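Local coordinates for putative lipoprotein (Bacteroides thetaiotaomicron, PDB 4Q1Z) that is of unknown function but is a putative two-domain lipoprotein of the DUF4876 family, probably tethered to the cell envelope by a lipid anchor, at residues P182-G185 / T186-P189; S199-A202 / A203-L207; I358-E361 / E362-T365. All blocks are in the same frame, centred on the assembly; numbering follows the deposited sequence.

Interaction 1 of 3, residues P182-G185 / T186-P189; sequences PGNG and TEYP
Asn184 and Thr186 meet in an Asx turn, where a side-chain carbonyl takes the backbone N-H two residues on, in the surface loop joining strand 177-180 to strand 189-190. Among the hydrogen bonds, the one that makes the turn runs from Thr186 N to Asn184 OD1 at 3.2 Å and is nearly straight at the hydrogen (170°), though the donor stands well above the amide carbonyl plane. Asn184 holds CG between its backbone N and carbonyl carbon, chi1 79°, which curls the short side chain back over the turn; asparagine suits the place because its side-chain carbonyl is just long enough to reach the backbone N two residues on. Thr186 OG1 adds a weak bond to the same oxygen. Glu187 answers from the other limb: its chain runs extended beyond CG, and OE2 accepts from Asn184 N at 2.7 Å, met from above the carboxylate plane. That brings OE2 within 3.3 Å of Asn184 OD1, two acceptors whose approach is probably mildly unfavourable and is offset by the N-H each receives. Asp145 supports the loop by accepting backbone N-H groups of Gly185, Glu187 and Tyr188.

The nonpolar contacts centre on Tyr188, whose side chain crosses that of Pro182 at about a right angle, with Pro182 CG 4.1 Å from Tyr188 CE2. Gly183 CA lies at the ring edge, 3.8 Å from Tyr188 CE2, and a CB there would press on CD2 and collide with Pro182 O, so glycine fits. Trp396 and Phe223 meet the same ring edge-to-face. A serine in place of Tyr188 would probably leave Pro182 and Gly183 without their packing surface and rob both aromatic neighbours of a partner. Pro182 O also approaches the ring obliquely, 3.4 Å from Tyr188 CD2.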
loop_
_atom_site.group_PDB
_atom_site.type_symbol
_atom_site.label_atom_id
_atom_site.label_comp_id
_atom_site.label_asym_id
_atom_site.label_seq_id
_atom_site.Cartn_x
_atom_site.Cartn_y
_atom_site.Cartn_z
ATOM N N PRO A 182 -1.085 1.242 16.810
ATOM C CA PRO A 182 -0.926 0.577 18.125
ATOM C C PRO A 182 -0.884 -0.965 17.957
ATOM O O PRO A 182 -0.866 -1.469 16.826
ATOM C CB PRO A 182 -2.163 1.049 18.896
ATOM C CG PRO A 182 -3.184 1.317 17.859
ATOM C CD PRO A 182 -2.470 1.725 16.606
ATOM N N GLY A 183 -0.873 -1.707 19.060
ATOM C CA GLY A 183 -0.852 -3.168 19.013
ATOM C C GLY A 183 0.449 -3.802 19.460
ATOM O O GLY A 183 1.535 -3.276 19.192
ATOM N N ASN A 184 0.332 -4.961 20.130
ATOM C CA ASN A 184 1.425 -5.749 20.723
ATOM C C ASN A 184 2.267 -6.496 19.667
ATOM O O ASN A 184 3.395 -6.896 19.961
ATOM C CB ASN A 184 0.861 -6.765 21.761
ATOM C CG ASN A 184 0.236 -8.037 21.175
ATOM O OD1 ASN A 184 -0.529 -8.020 20.195
ATOM N ND2 ASN A 184 0.551 -9.182 21.768
ATOM N N GLY A 185 1.696 -6.712 18.483
ATOM C CA GLY A 185 2.341 -7.422 17.383
ATOM C C GLY A 185 1.397 -8.301 16.587
ATOM O O GLY A 185 1.658 -8.589 15.415
ATOM N N THR A 186 0.287 -8.724 17.209
ATOM C CA THR A 186 -0.683 -9.628 16.583
ATOM C C THR A 186 -2.150 -9.136 16.711
ATOM O O THR A 186 -3.081 -9.856 16.320
ATOM C CB THR A 186 -0.527 -11.044 17.183
ATOM O OG1 THR A 186 -0.431 -10.956 18.618
ATOM C CG2 THR A 186 0.667 -11.815 16.576
ATOM N N GLU A 187 -2.348 -7.907 17.207
ATOM C CA GLU A 187 -3.677 -7.318 17.377
ATOM C C GLU A 187 -4.336 -6.854 16.051
ATOM O O GLU A 187 -5.558 -6.985 15.934
ATOM C CB GLU A 187 -3.629 -6.129 18.351
ATOM C CG GLU A 187 -3.495 -6.523 19.809
ATOM C CD GLU A 187 -3.178 -5.368 20.737
ATOM O OE1 GLU A 187 -4.063 -4.507 20.952
ATOM O OE2 GLU A 187 -2.041 -5.327 21.258
ATOM N N TYR A 188 -3.587 -6.277 15.085
ATOM C CA TYR A 188 -4.265 -5.775 13.882
ATOM C C TYR A 188 -3.822 -6.466 12.597
ATOM O O TYR A 188 -3.099 -5.868 11.792
ATOM C CB TYR A 188 -4.148 -4.243 13.737
ATOM C CG TYR A 188 -4.588 -3.508 14.982
ATOM C CD1 TYR A 188 -5.929 -3.205 15.199
ATOM C CD2 TYR A 188 -3.674 -3.189 15.986
ATOM C CE1 TYR A 188 -6.344 -2.561 16.367
ATOM C CE2 TYR A 188 -4.081 -2.576 17.167
ATOM C CZ TYR A 188 -5.414 -2.248 17.348
ATOM O OH TYR A 188 -5.805 -1.639 18.517
ATOM N N PRO A 189 -4.342 -7.690 12.328
ATOM C CA PRO A 189 -4.014 -8.343 11.060
ATOM C C PRO A 189 -4.871 -7.845 9.907
ATOM O O PRO A 189 -6.059 -7.512 10.074
ATOM C CB PRO A 189 -4.317 -9.811 11.331
ATOM C CG PRO A 189 -5.398 -9.784 12.342
ATOM C CD PRO A 189 -5.239 -8.539 13.148
#

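Interaction 2 of 3, residues S199-A202 / A203-L207; sequences SQFA and ANHQL
Phe201 and Ala203 are joined across an inverse gamma turn centred on Ala202, just after strand 195-199 of the large mixed sheet. Ala203 N gives its hydrogen to Phe201 O at 2.8 Å, a bond bent to 136° as so tight a turn requires. The turn also carries the methyl of Ala203 over one face of the Phe201 ring, a CH-pi contact with CB 3.7 Å from the ring centroid; alanine is small enough to sit there closely.

His205 itself lies in a type I turn from Asn204 to Leu207, reinforced by an Asx turn in which Asn204 OD1 accepts from Gln206 N, and its side chain reaches back to the gamma turn. Its CB leads to CG, which stands beside the backbone N and anti to the carbonyl carbon (chi1 -54°), and this turns the imidazole toward Phe201. Ala203 O sits over one face of the imidazole, 3.4 Å above the plane and near its centre. On one side ND1 is hydrogen-bonded to Tyr126 OH. Between the nitrogens, CE1 meets two parts of Phe201: the carbonyl O, 3.0 Å away at the imidazole edge, and ring atom CD2, 4.0 Å away. The two rings are neither stacked nor perpendicular, their planes 55° apart. Histidine suits this buried spot because both nitrogens find polar partners while the carbon between them faces the phenylalanine. The far nitrogen, His205 NE2, ends on a water at 2.7 Å, lying in the ring plane, and that water also bonds Ser199 OG at 2.6 Å.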
loop_
_atom_site.group_PDB
_atom_site.type_symbol
_atom_site.label_atom_id
_atom_site.label_comp_id
_atom_site.label_asym_id
_atom_site.label_seq_id
_atom_site.Cartn_x
_atom_site.Cartn_y
_atom_site.Cartn_z
ATOM N N SER A 199 -8.389 7.980 8.728
ATOM C CA SER A 199 -8.977 9.293 8.484
ATOM C C SER A 199 -8.343 10.326 9.395
ATOM O O SER A 199 -7.897 9.979 10.485
ATOM C CB SER A 199 -10.481 9.254 8.729
ATOM O OG SER A 199 -11.212 8.836 7.590
ATOM N N GLN A 200 -8.296 11.589 8.965
ATOM C CA GLN A 200 -7.831 12.693 9.811
ATOM C C GLN A 200 -8.820 12.804 10.985
ATOM O O GLN A 200 -8.414 12.863 12.142
ATOM C CB GLN A 200 -7.771 14.010 8.997
ATOM C CG GLN A 200 -7.509 15.238 9.843
ATOM C CD GLN A 200 -7.999 16.526 9.230
ATOM O OE1 GLN A 200 -8.852 17.211 9.799
ATOM N NE2 GLN A 200 -7.414 16.940 8.110
ATOM N N PHE A 201 -10.128 12.770 10.651
ATOM C CA PHE A 201 -11.282 12.877 11.537
ATOM C C PHE A 201 -12.290 11.843 11.079
ATOM O O PHE A 201 -12.968 12.053 10.077
ATOM C CB PHE A 201 -11.826 14.326 11.467
ATOM C CG PHE A 201 -13.129 14.650 12.169
ATOM C CD1 PHE A 201 -13.335 14.279 13.491
ATOM C CD2 PHE A 201 -14.103 15.416 11.537
ATOM C CE1 PHE A 201 -14.532 14.594 14.136
ATOM C CE2 PHE A 201 -15.289 15.742 12.184
ATOM C CZ PHE A 201 -15.488 15.351 13.488
ATOM N N ALA A 202 -12.324 10.679 11.735
ATOM C CA ALA A 202 -13.192 9.582 11.277
ATOM C C ALA A 202 -14.671 9.803 11.662
ATOM O O ALA A 202 -15.207 9.082 12.501
ATOM C CB ALA A 202 -12.681 8.247 11.797
ATOM N N ALA A 203 -15.338 10.765 10.989
ATOM C CA ALA A 203 -16.743 11.080 11.240
ATOM C C ALA A 203 -17.579 11.158 9.956
ATOM O O ALA A 203 -17.033 11.179 8.848
ATOM C CB ALA A 203 -16.853 12.401 11.995
ATOM N N ASN A 204 -18.915 11.240 10.113
ATOM C CA ASN A 204 -19.796 11.424 8.970
ATOM C C ASN A 204 -19.718 12.876 8.499
ATOM O O ASN A 204 -20.449 13.742 8.980
ATOM C CB ASN A 204 -21.231 11.022 9.263
ATOM C CG ASN A 204 -22.062 11.039 8.008
ATOM O OD1 ASN A 204 -21.548 11.286 6.896
ATOM N ND2 ASN A 204 -23.352 10.769 8.154
ATOM N N HIS A 205 -18.822 13.126 7.551
ATOM C CA HIS A 205 -18.567 14.451 6.980
ATOM C C HIS A 205 -19.779 15.016 6.250
ATOM O O HIS A 205 -19.845 16.224 6.045
ATOM C CB HIS A 205 -17.382 14.387 6.004
ATOM C CG HIS A 205 -16.146 13.805 6.605
ATOM N ND1 HIS A 205 -15.576 14.343 7.752
ATOM C CD2 HIS A 205 -15.395 12.762 6.187
ATOM C CE1 HIS A 205 -14.514 13.599 8.003
ATOM N NE2 HIS A 205 -14.360 12.637 7.088
ATOM N N GLN A 206 -20.725 14.155 5.857
ATOM C CA GLN A 206 -21.899 14.567 5.099
ATOM C C GLN A 206 -23.010 15.119 5.983
ATOM O O GLN A 206 -24.001 15.605 5.446
ATOM C CB GLN A 206 -22.394 13.427 4.222
ATOM C CG GLN A 206 -21.377 13.141 3.114
ATOM C CD GLN A 206 -21.531 11.805 2.434
ATOM O OE1 GLN A 206 -22.213 10.881 2.913
ATOM N NE2 GLN A 206 -20.872 11.669 1.295
ATOM N N LEU A 207 -22.823 15.137 7.317
ATOM C CA LEU A 207 -23.787 15.747 8.242
ATOM C C LEU A 207 -23.833 17.242 7.999
ATOM O O LEU A 207 -22.801 17.823 7.662
ATOM C CB LEU A 207 -23.398 15.477 9.698
ATOM C CG LEU A 207 -23.397 14.037 10.180
ATOM C CD1 LEU A 207 -22.876 13.958 11.583
ATOM C CD2 LEU A 207 -24.766 13.418 10.099
HETATM O O HOH W 1 -12.797 10.521 6.463
#

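Interaction 3 of 3, residues I358-E361 / E362-T365; sequences IIRE and ETGT
Arg360 presents its carbonyl oxygen to the returning limb 362-365, and Glu362 begins that limb. Glu362 turns the chain, while its carboxylate OE1 is hydrogen-bonded to Ser67 OG, in strand 60-72. Thr363 follows with a backbone bond from N to Arg360 O, 3.1 Å long. Its side chain runs alongside that of Arg360, pointing the same way, with OG1 3.5 Å from Arg360 CD. Gly364 comes next, its N only weakly bonded to Arg360 O; its positive phi (61°) suits a residue without a side chain. Thr365 closes the pair: its N, at 3.3 Å, and Thr363 N reach Arg360 O from opposite faces of its plane, so the one oxygen is held from both sides, and Thr365 O accepts from Arg360 N at 2.9 Å in the carbonyl plane.

Thr365 OG1 sits between its backbone N and carbonyl carbon (chi1 55°), which turns it to Thr363 OG1, 2.6 Å away, and to a water bonded at 2.7 Å. Arg360 NE donates to that water, in the guanidinium plane, so Thr365 is linked to the arginine through it. The Arg360 side chain touches Tyr79 and Val105 of the seven-stranded sheet. Gly364 and Thr365 both facing Arg360 mark a G1 beta bulge, here closing a small antiparallel hairpin.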
loop_
_atom_site.group_PDB
_atom_site.type_symbol
_atom_site.label_atom_id
_atom_site.label_comp_id
_atom_site.label_asym_id
_atom_site.label_seq_id
_atom_site.Cartn_x
_atom_site.Cartn_y
_atom_site.Cartn_z
ATOM N N ILE A 358 -5.736 -8.659 -13.257
ATOM C CA ILE A 358 -5.102 -9.917 -12.857
ATOM C C ILE A 358 -5.631 -10.266 -11.453
ATOM O O ILE A 358 -5.473 -9.469 -10.532
ATOM C CB ILE A 358 -3.551 -9.807 -12.935
ATOM C CG1 ILE A 358 -3.107 -9.526 -14.395
ATOM C CG2 ILE A 358 -2.880 -11.086 -12.387
ATOM C CD1 ILE A 358 -1.686 -9.057 -14.591
ATOM N N ILE A 359 -6.292 -11.438 -11.308
ATOM C CA ILE A 359 -6.940 -11.897 -10.068
ATOM C C ILE A 359 -6.100 -12.942 -9.320
ATOM O O ILE A 359 -5.647 -13.924 -9.920
ATOM C CB ILE A 359 -8.367 -12.447 -10.401
ATOM C CG1 ILE A 359 -9.241 -11.379 -11.108
ATOM C CG2 ILE A 359 -9.087 -13.071 -9.183
ATOM C CD1 ILE A 359 -9.457 -10.035 -10.326
ATOM N N ARG A 360 -5.919 -12.731 -8.000
ATOM C CA ARG A 360 -5.224 -13.667 -7.114
ATOM C C ARG A 360 -6.227 -14.743 -6.807
ATOM O O ARG A 360 -7.039 -14.573 -5.909
ATOM C CB ARG A 360 -4.705 -12.964 -5.842
ATOM C CG ARG A 360 -3.803 -13.845 -4.981
ATOM C CD ARG A 360 -3.203 -13.132 -3.778
ATOM N NE ARG A 360 -2.409 -11.951 -4.137
ATOM C CZ ARG A 360 -1.092 -11.939 -4.339
ATOM N NH1 ARG A 360 -0.385 -13.059 -4.245
ATOM N NH2 ARG A 360 -0.475 -10.810 -4.648
ATOM N N GLU A 361 -6.223 -15.812 -7.617
ATOM C CA GLU A 361 -7.171 -16.942 -7.586
ATOM C C GLU A 361 -7.259 -17.635 -6.210
ATOM O O GLU A 361 -8.314 -18.191 -5.872
ATOM C CB GLU A 361 -6.830 -17.992 -8.674
ATOM C CG GLU A 361 -6.694 -17.440 -10.090
ATOM C CD GLU A 361 -7.958 -17.123 -10.876
ATOM O OE1 GLU A 361 -8.777 -16.298 -10.407
ATOM O OE2 GLU A 361 -8.080 -17.635 -12.013
ATOM N N GLU A 362 -6.163 -17.596 -5.429
ATOM C CA GLU A 362 -6.087 -18.228 -4.120
ATOM C C GLU A 362 -7.061 -17.578 -3.140
ATOM O O GLU A 362 -7.613 -18.255 -2.266
ATOM C CB GLU A 362 -4.653 -18.132 -3.587
ATOM C CG GLU A 362 -3.706 -19.215 -4.101
ATOM C CD GLU A 362 -3.269 -19.201 -5.558
ATOM O OE1 GLU A 362 -3.214 -18.109 -6.170
ATOM O OE2 GLU A 362 -2.957 -20.297 -6.079
ATOM N N THR A 363 -7.291 -16.263 -3.316
ATOM C CA THR A 363 -8.151 -15.446 -2.454
ATOM C C THR A 363 -9.298 -14.759 -3.214
ATOM O O THR A 363 -10.186 -14.194 -2.576
ATOM C CB THR A 363 -7.293 -14.401 -1.746
ATOM O OG1 THR A 363 -6.531 -13.682 -2.727
ATOM C CG2 THR A 363 -6.372 -15.024 -0.695
ATOM N N GLY A 364 -9.275 -14.828 -4.547
ATOM C CA GLY A 364 -10.259 -14.186 -5.413
ATOM C C GLY A 364 -10.271 -12.681 -5.227
ATOM O O GLY A 364 -11.342 -12.080 -5.079
ATOM N N THR A 365 -9.057 -12.071 -5.181
ATOM C CA THR A 365 -8.866 -10.641 -4.906
ATOM C C THR A 365 -8.021 -9.914 -5.959
ATOM O O THR A 365 -7.229 -10.511 -6.693
ATOM C CB THR A 365 -8.237 -10.442 -3.516
ATOM O OG1 THR A 365 -7.030 -11.205 -3.430
ATOM C CG2 THR A 365 -9.189 -10.827 -2.375
HETATM O O HOH W 2 -4.778 -9.787 -3.815
#

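Interaction 2 is buried, whereas interactions 1 and 3 lie at the surface, and none touches another; interactions 1 and 2 come nearest, about 12 Å between closest atoms. Interactions 1 and 2 occupy loops that leave strands 177-180 and 195-199 of the same eleven-stranded sheet, and they share a neighbour: Phe223 packs on the ring of Tyr188 and bonds the backbone of Ser199. Interaction 3 belongs to a separate two-stranded hairpin lying against the seven-stranded sheet. The chemistry follows the setting: an amide and a carboxylate accept backbone N-H groups in 182-189, aromatic and methyl groups meet round Phe201 in 199-207, and main-chain pairing dominates 358-365; a water bridges side chains in both interactions 2 and 3.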